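Local coordinates for mbGIPC protein (Monosiga brevicollis, PDB 6X1X), which probably takes part in signalling as a GIPC-family protein, this chain being its peptide-binding PDZ domain, at residues S39-S42 with R43-N46. Numbering follows the deposited sequence. Where two conformers were deposited one is given.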
loop_
_atom_site.group_PDB
_atom_site.type_symbol
_atom_site.label_atom_id
_atom_site.label_comp_id
_atom_site.label_asym_id
_atom_site.label_seq_id
_atom_site.Cartn_x
_atom_site.Cartn_y
_atom_site.Cartn_z
ATOM N N SER A 39 12.572 -4.813 -3.959
ATOM C CA SER A 39 11.949 -4.993 -2.658
ATOM C C SER A 39 10.752 -5.916 -2.799
ATOM O O SER A 39 10.314 -6.243 -3.907
ATOM C CB SER A 39 11.491 -3.654 -2.068
ATOM O OG SER A 39 10.439 -3.078 -2.833
ATOM N N ILE A 40 10.202 -6.318 -1.657
ATOM C CA ILE A 40 8.983 -7.116 -1.681
ATOM C C ILE A 40 7.904 -6.403 -2.491
ATOM O O ILE A 40 7.238 -7.000 -3.344
ATOM C CB ILE A 40 8.520 -7.416 -0.247
ATOM C CG1 ILE A 40 9.518 -8.347 0.451
ATOM C CG2 ILE A 40 7.141 -8.033 -0.271
ATOM C CD1 ILE A 40 9.289 -8.470 1.944
ATOM N N MET A 41 7.724 -5.104 -2.257
ATOM C CA MET A 41 6.618 -4.428 -2.920
ATOM C C MET A 41 6.928 -4.049 -4.362
ATOM O O MET A 41 6.001 -3.947 -5.171
ATOM C CB MET A 41 6.114 -3.251 -2.087
ATOM C CG MET A 41 5.526 -3.675 -0.731
ATOM S SD MET A 41 4.099 -4.797 -0.756
ATOM C CE MET A 41 2.934 -3.827 -1.706
ATOM N N SER A 42 8.198 -3.861 -4.730
ATOM C CA SER A 42 8.491 -3.676 -6.150
ATOM C C SER A 42 8.138 -4.924 -6.949
ATOM O O SER A 42 7.830 -4.834 -8.145
ATOM C CB SER A 42 9.945 -3.287 -6.387
ATOM O OG SER A 42 10.814 -4.386 -6.192
ATOM N N ARG A 43 8.145 -6.086 -6.301
ATOM C CA ARG A 43 7.836 -7.348 -6.961
ATOM C C ARG A 43 6.349 -7.665 -6.995
ATOM O O ARG A 43 5.952 -8.652 -7.638
ATOM C CB ARG A 43 8.617 -8.501 -6.320
ATOM C CG ARG A 43 10.089 -8.471 -6.684
ATOM C CD ARG A 43 10.836 -9.674 -6.139
ATOM N NE ARG A 43 11.126 -9.564 -4.715
ATOM C CZ ARG A 43 12.190 -8.939 -4.226
ATOM N NH1 ARG A 43 13.049 -8.355 -5.041
ATOM N NH2 ARG A 43 12.390 -8.898 -2.918
ATOM N N VAL A 44 5.510 -6.859 -6.358
ATOM C CA VAL A 44 4.070 -7.093 -6.391
ATOM C C VAL A 44 3.513 -6.527 -7.694
ATOM O O VAL A 44 3.658 -5.337 -7.988
ATOM C CB VAL A 44 3.385 -6.475 -5.166
ATOM C CG1 VAL A 44 1.875 -6.534 -5.319
ATOM C CG2 VAL A 44 3.827 -7.194 -3.891
ATOM N N ALA A 45 2.862 -7.390 -8.480
ATOM C CA ALA A 45 2.506 -7.033 -9.851
ATOM C C ALA A 45 1.544 -5.858 -9.923
ATOM O O ALA A 45 1.608 -5.072 -10.874
ATOM C CB ALA A 45 1.891 -8.234 -10.568
ATOM N N ASN A 46 0.644 -5.729 -8.953
ATOM C CA ASN A 46 -0.496 -4.825 -9.066
ATOM C C ASN A 46 -0.502 -3.716 -8.011
ATOM O O ASN A 46 -1.573 -3.280 -7.581
ATOM C CB ASN A 46 -1.808 -5.613 -9.038
ATOM C CG ASN A 46 -2.022 -6.355 -7.723
ATOM O OD1 ASN A 46 -1.075 -6.664 -7.002
ATOM N ND2 ASN A 46 -3.282 -6.643 -7.407
#
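R43 folds its side chain back across the backbone of S39. The flat guanidinium lies over the S39 carbonyl, with S39 O 3.3 Å above its plane and near its centre. The oxygen therefore meets the face of the guanidinium, not its N-H groups. A bend at chi3 (-77°) turns the chain back over the turn, where NH1 forms a salt bridge with D38. The same S39 O also accepts a hydrogen bond from R43 N at 3.2 Å. A weak bond from R43 N to I40 O accompanies it.

The two serines exchange bonds. S42 N donates to S39 OG at 3.0 Å, which makes an ST motif. S39 N donates to S42 OG at 2.9 Å in a nearly straight bond (171°). S39 OG is also hydrogen-bonded to R36 O, so the hydroxyl of this buried serine is tied to the chain just before the turn.

On the apolar side M41 and V44 run side by side. In the conformer given, M41 is bent at chi2 and chi3 and SD lies 4.0 Å from V44 CG2. V44 also packs on V9 and V11 of strand 6-12, and M41 on L18 and I35. V44 N donates to M41 O at 3.2 Å and closes the turn.

The ST motif at S39 thus leads into a type I beta turn, M41 to V44, in the loop between strands 31-35 and 52-56, where PDZ domains commonly carry a short helix.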